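PDB 1P0Z: sensor histidine kinase CitA, which senses citrate through its periplasmic domain and, as a membrane histidine kinase, probably phosphorylates the response regulator CitB to switch on citrate-fermentation genes. Local coordinates for residues M22-E27 and L34-A39; D81-L84 and S89-S92; G60-L63 and D69-G72. One frame throughout, in Å; residues are numbered along the deposited sequence. Where two conformers were deposited one is given.

Interaction 1: residues M22-E27 and L34-A39; sequences MPELVE and LARIKA
L25 and I37 meet on the buried side of this helix pair: L25 CD1 stands 4.2 Å from I37 CG2, a single methyl-to-methyl touch. With chi1 at -180°, L25 swings its CG opposite the backbone N and its end leans toward I37. Their CA atoms are 6.5 Å apart, the nearest such pair between 22-27 and 34-39.

On the outer side the opposite charges of E24 and R36 face each other, E24 OE2 toward R36 NH2. The model places these two atoms too close together, and the detail of the salt bridge is therefore doubtful. A firmer link runs through a water, which donates to E24 O at 3.1 Å and accepts from R36 NE at 3.0 Å; the water lies in the guanidinium plane, at its edge.

Farther out, R36 N is bonded to D33 OD1, while R36 and I37 also rest on A28. L25 reaches I108 of strand 101-109, and I37 packs on L63 and Y64. M22 is the N-cap of helix 23-30, which carries E24 and L25. Two consecutive helices thus lie together against the antiparallel sheet of a periplasmic PAS-like (Cache) domain.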
# COMPACT_ATOMS: atom_id res chain seq x y z
N MET A 22 9.02 7.97 0.80
CA MET A 22 9.33 8.87 1.91
C MET A 22 10.52 8.38 2.73
O MET A 22 10.49 7.28 3.24
CB MET A 22 8.11 9.04 2.84
CG MET A 22 6.97 9.82 2.20
SD MET A 22 5.47 9.71 3.17
CE MET A 22 5.85 10.76 4.55
N PRO A 23 11.58 9.20 2.85
CA PRO A 23 12.74 8.77 3.63
C PRO A 23 12.37 8.35 5.05
O PRO A 23 12.94 7.39 5.57
CB PRO A 23 13.65 10.02 3.62
CG PRO A 23 13.35 10.62 2.28
CD PRO A 23 11.81 10.49 2.20
N GLU A 24 11.44 9.05 5.69
CA GLU A 24 11.05 8.66 7.05
C GLU A 24 10.41 7.28 7.11
O GLU A 24 10.59 6.54 8.10
CB GLU A 24 10.10 9.70 7.64
CG GLU A 24 10.80 11.02 7.95
CD GLU A 24 9.95 11.96 8.77
OE1 GLU A 24 9.06 12.63 8.22
OE2 GLU A 24 10.17 12.02 9.99
N LEU A 25 9.65 6.93 6.07
CA LEU A 25 9.02 5.61 6.06
C LEU A 25 10.08 4.55 5.80
O LEU A 25 10.05 3.49 6.41
CB LEU A 25 7.92 5.51 4.99
CG LEU A 25 7.24 4.13 4.97
CD1 LEU A 25 6.54 3.86 6.29
CD2 LEU A 25 6.21 4.10 3.82
N VAL A 26 11.01 4.83 4.89
CA VAL A 26 12.07 3.88 4.60
C VAL A 26 12.81 3.58 5.91
O VAL A 26 13.04 2.42 6.24
CB VAL A 26 13.08 4.46 3.58
CG1 VAL A 26 14.33 3.57 3.50
CG2 VAL A 26 12.43 4.59 2.21
N GLU A 27 13.14 4.63 6.66
CA GLU A 27 13.82 4.44 7.95
C GLU A 27 13.00 3.67 8.98
O GLU A 27 13.52 2.75 9.63
CB GLU A 27 14.25 5.78 8.55
CG GLU A 27 15.01 5.60 9.89
CD GLU A 27 15.52 6.91 10.46
OE1 GLU A 27 16.35 7.56 9.79
OE2 GLU A 27 15.09 7.28 11.57
N LEU A 34 6.96 0.03 14.51
CA LEU A 34 5.51 0.09 14.27
C LEU A 34 4.79 1.37 14.66
O LEU A 34 3.93 1.86 13.92
CB LEU A 34 4.80 -1.10 14.95
CG LEU A 34 5.30 -2.49 14.54
CD1 LEU A 34 4.39 -3.52 15.20
CD2 LEU A 34 5.30 -2.68 13.01
N ALA A 35 5.13 1.91 15.83
CA ALA A 35 4.50 3.15 16.28
C ALA A 35 4.89 4.30 15.36
O ALA A 35 4.06 5.17 15.06
CB ALA A 35 4.92 3.48 17.71
N ARG A 36 6.15 4.30 14.94
CA ARG A 36 6.64 5.36 14.06
C ARG A 36 5.90 5.26 12.70
O ARG A 36 5.47 6.29 12.13
CB ARG A 36 8.15 5.22 13.85
CG ARG A 36 8.78 6.28 12.96
CD ARG A 36 8.40 7.69 13.42
NE ARG A 36 8.92 8.70 12.51
CZ ARG A 36 8.41 9.92 12.38
NH1 ARG A 36 7.35 10.30 13.11
NH2 ARG A 36 8.95 10.77 11.51
N ILE A 37 5.74 4.04 12.19
CA ILE A 37 5.02 3.84 10.92
C ILE A 37 3.58 4.33 11.07
O ILE A 37 3.05 5.03 10.20
CB ILE A 37 5.06 2.36 10.50
CG1 ILE A 37 6.50 2.00 10.15
CG2 ILE A 37 4.14 2.10 9.27
CD1 ILE A 37 6.74 0.53 9.93
N LYS A 38 2.94 3.96 12.18
CA LYS A 38 1.56 4.40 12.42
C LYS A 38 1.46 5.94 12.46
O LYS A 38 0.54 6.53 11.89
CB LYS A 38 1.05 3.83 13.75
CG LYS A 38 -0.38 4.21 14.08
CD LYS A 38 -0.74 3.67 15.48
CE LYS A 38 -2.25 3.56 15.72
NZ LYS A 38 -3.03 4.78 15.43
N ALA A 39 2.41 6.58 13.14
CA ALA A 39 2.42 8.04 13.23
C ALA A 39 2.57 8.70 11.86
O ALA A 39 2.04 9.80 11.61
CB ALA A 39 3.55 8.50 14.15
O HOH W 1 11.20 8.06 10.73

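Interaction 2: residues D81-L84 and S89-S92; sequences DEAL and SYVS
Y90 reaches from the start of strand 90-96 to helix 81-86, and the tight part of the contact lies at A83, which is buried. A83 CB sits 3.8 Å from Y90 CE1 and 3.7 Å from Y90 OH, while the A83 backbone N approaches the ring at its edge, near its plane. That N gives a weak hydrogen bond to Y90 OH, 3.4 Å long and bent to 137° at the hydrogen. The phenol oxygen has a stronger partner in D79 O, in the loop just before the helix. With chi1 at 50°, CG of Y90 sits between the backbone N and the carbonyl carbon, and from there the ring extends toward the helix.

Here a short helix leads through a few residues into the edge strand of the PAS-domain sheet, and Y90 itself is backbone-bonded to K105, a citrate-binding residue on the neighbouring strand. Behind the contact, A83 packs on I118 of strand 115-124.

The looser side belongs to E82, an exposed residue. Its CB lies 3.8 Å from Y90 CE1, coming at the ring obliquely, but the chain bends at chi2 (-50°) and the carboxylate turns away from the tyrosine, with E82 OE1 bonded to N86 ND2.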
# COMPACT_ATOMS: atom_id res chain seq x y z
N ASP A 81 3.52 -9.83 -5.14
CA ASP A 81 4.81 -10.37 -5.58
C ASP A 81 5.60 -9.50 -6.53
O ASP A 81 6.83 -9.38 -6.38
CB ASP A 81 4.59 -11.74 -6.22
CG ASP A 81 4.47 -12.84 -5.17
OD1 ASP A 81 4.04 -12.53 -4.03
OD2 ASP A 81 4.80 -14.01 -5.49
N GLU A 82 4.91 -8.88 -7.49
CA GLU A 82 5.67 -8.10 -8.46
C GLU A 82 6.37 -6.89 -7.84
O GLU A 82 7.44 -6.49 -8.31
CB GLU A 82 4.80 -7.74 -9.67
CG GLU A 82 4.34 -9.05 -10.40
CD GLU A 82 5.51 -10.03 -10.69
OE1 GLU A 82 6.62 -9.61 -11.12
OE2 GLU A 82 5.31 -11.27 -10.49
N ALA A 83 5.80 -6.35 -6.77
CA ALA A 83 6.45 -5.23 -6.09
C ALA A 83 7.54 -5.76 -5.16
O ALA A 83 8.66 -5.23 -5.13
CB ALA A 83 5.41 -4.44 -5.26
N LEU A 84 7.23 -6.80 -4.39
CA LEU A 84 8.18 -7.33 -3.42
C LEU A 84 9.38 -8.03 -4.01
O LEU A 84 10.51 -7.92 -3.48
CB LEU A 84 7.47 -8.29 -2.45
CG LEU A 84 6.54 -7.58 -1.45
CD1 LEU A 84 5.72 -8.61 -0.69
CD2 LEU A 84 7.36 -6.65 -0.51
N SER A 89 5.86 -1.16 -9.77
CA SER A 89 4.75 -0.34 -9.22
C SER A 89 3.60 -0.53 -10.20
O SER A 89 3.79 -0.47 -11.43
CB SER A 89 5.14 1.13 -9.11
OG SER A 89 6.19 1.30 -8.13
N TYR A 90 2.39 -0.75 -9.70
CA TYR A 90 1.28 -1.07 -10.60
C TYR A 90 -0.09 -0.97 -9.91
O TYR A 90 -0.16 -0.81 -8.69
CB TYR A 90 1.43 -2.53 -11.09
CG TYR A 90 1.66 -3.53 -9.95
CD1 TYR A 90 2.94 -3.74 -9.44
CD2 TYR A 90 0.59 -4.21 -9.33
CE1 TYR A 90 3.17 -4.58 -8.35
CE2 TYR A 90 0.82 -5.06 -8.22
CZ TYR A 90 2.11 -5.24 -7.73
OH TYR A 90 2.39 -6.08 -6.63
N VAL A 91 -1.15 -1.04 -10.72
CA VAL A 91 -2.51 -1.04 -10.23
C VAL A 91 -2.98 -2.49 -10.24
O VAL A 91 -2.76 -3.23 -11.20
CB VAL A 91 -3.43 -0.22 -11.15
CG1 VAL A 91 -4.88 -0.35 -10.71
CG2 VAL A 91 -3.00 1.24 -11.11
N SER A 92 -3.61 -2.90 -9.14
CA SER A 92 -4.11 -4.28 -9.02
C SER A 92 -5.55 -4.21 -8.51
O SER A 92 -5.94 -3.20 -7.93
CB SER A 92 -3.23 -5.06 -8.02
OG SER A 92 -3.77 -6.34 -7.68

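Interaction 3: residues G60-L63 and D69-G72; sequences GQRL and DEIG
R62 lays its aliphatic chain along E70, the two side chains side by side and pointing the same way. R62 CB lies 3.5 Å from E70 O and R62 CD 4.0 Å from E70 CB. The arginine runs extended from CG to NE past the E70 carbonyl, and the turn at chi4 (83°) directs NH1 to E70 O: the weak hydrogen bond between R62 NH1 and E70 O is 3.5 Å long, the oxygen sitting at the guanidinium edge near its plane. The E70 carboxylate adds only a long salt bridge, R62 NH1 to E70 OE1 at 3.8 Å, with the oxygen well out of that plane; no N-H points at it, and the attraction is probably one of charge alone.

R62 is a citrate-binding residue of this periplasmic PAS domain. It stands on the edge strand 62-64; E70 meets NH1 of its guanidinium while a citrate anion bonds to NH2.

The backbone closes the loop with G72 N donating to R62 O at 2.9 Å, 154° at the hydrogen. I71 CG2 touches the same oxygen, R62 O, at 3.6 Å. Q61, partly exposed, brings its CG to 3.5 Å from G72 O.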
# COMPACT_ATOMS: atom_id res chain seq x y z
N GLY A 60 6.35 -9.41 3.10
CA GLY A 60 4.91 -9.22 3.00
C GLY A 60 4.17 -9.29 4.32
O GLY A 60 2.93 -9.43 4.34
N GLN A 61 4.90 -9.26 5.43
CA GLN A 61 4.23 -9.24 6.74
C GLN A 61 3.78 -7.78 6.98
O GLN A 61 4.55 -6.86 6.82
CB GLN A 61 5.21 -9.66 7.86
CG GLN A 61 4.50 -9.68 9.21
CD GLN A 61 5.44 -10.03 10.36
OE1 GLN A 61 5.79 -9.19 11.19
NE2 GLN A 61 5.87 -11.29 10.39
N ARG A 62 2.52 -7.57 7.37
CA ARG A 62 2.04 -6.20 7.57
C ARG A 62 2.65 -5.47 8.76
O ARG A 62 2.70 -5.99 9.87
CB ARG A 62 0.51 -6.18 7.70
CG ARG A 62 -0.21 -6.74 6.47
CD ARG A 62 -1.73 -6.42 6.58
NE ARG A 62 -2.50 -7.14 5.56
CZ ARG A 62 -2.90 -8.41 5.72
NH1 ARG A 62 -2.61 -9.07 6.85
NH2 ARG A 62 -3.55 -9.01 4.74
N LEU A 63 3.13 -4.26 8.48
CA LEU A 63 3.67 -3.37 9.48
C LEU A 63 2.60 -2.33 9.84
O LEU A 63 2.68 -1.66 10.88
CB LEU A 63 4.93 -2.67 8.96
CG LEU A 63 6.06 -3.60 8.53
CD1 LEU A 63 7.19 -2.78 7.93
CD2 LEU A 63 6.54 -4.44 9.71
N ASP A 69 -5.61 -5.88 14.10
CA ASP A 69 -5.26 -7.29 14.19
C ASP A 69 -4.49 -7.83 12.99
O ASP A 69 -3.82 -8.86 13.08
CB ASP A 69 -6.51 -8.15 14.43
CG ASP A 69 -7.18 -7.84 15.77
OD1 ASP A 69 -6.48 -7.38 16.70
OD2 ASP A 69 -8.40 -8.07 15.91
N GLU A 70 -4.59 -7.13 11.85
CA GLU A 70 -3.90 -7.55 10.64
C GLU A 70 -2.41 -7.25 10.70
O GLU A 70 -1.63 -7.80 9.93
CB GLU A 70 -4.49 -6.85 9.42
CG GLU A 70 -5.98 -7.03 9.28
CD GLU A 70 -6.36 -8.41 8.79
OE1 GLU A 70 -5.65 -9.39 9.09
OE2 GLU A 70 -7.40 -8.51 8.10
N ILE A 71 -2.01 -6.38 11.60
CA ILE A 71 -0.60 -6.06 11.72
C ILE A 71 0.12 -7.29 12.28
O ILE A 71 -0.34 -7.89 13.28
CB ILE A 71 -0.39 -4.82 12.59
CG1 ILE A 71 -1.05 -3.63 11.88
CG2 ILE A 71 1.09 -4.56 12.80
CD1 ILE A 71 -1.13 -2.37 12.67
N GLY A 72 1.19 -7.71 11.63
CA GLY A 72 1.91 -8.89 12.07
C GLY A 72 1.50 -10.12 11.29
O GLY A 72 2.15 -11.17 11.40

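Overall arrangement
Interactions 1 and 3 are neighbours, their centres 14 Å apart: L34 CD2 lies 3.5 Å from L63 O, and I37 CD1 lies 3.8 Å from L63 CB, so helix 34-47 packs directly on the strand that carries R62. Interaction 2 sits across the centre of the chain from interaction 1, with centres 21 Å apart, nearest atoms about 11 Å apart and no touch. It meets interaction 3 through L84 CD1 and G60 CA, 3.8 Å apart. Interaction 3 is itself part of the citrate site through R62; the Y90 side chain of interaction 2 is about 4 Å from that of K105, whereas I37 of interaction 1 stays about 9 Å from the side chains of R62 and H65.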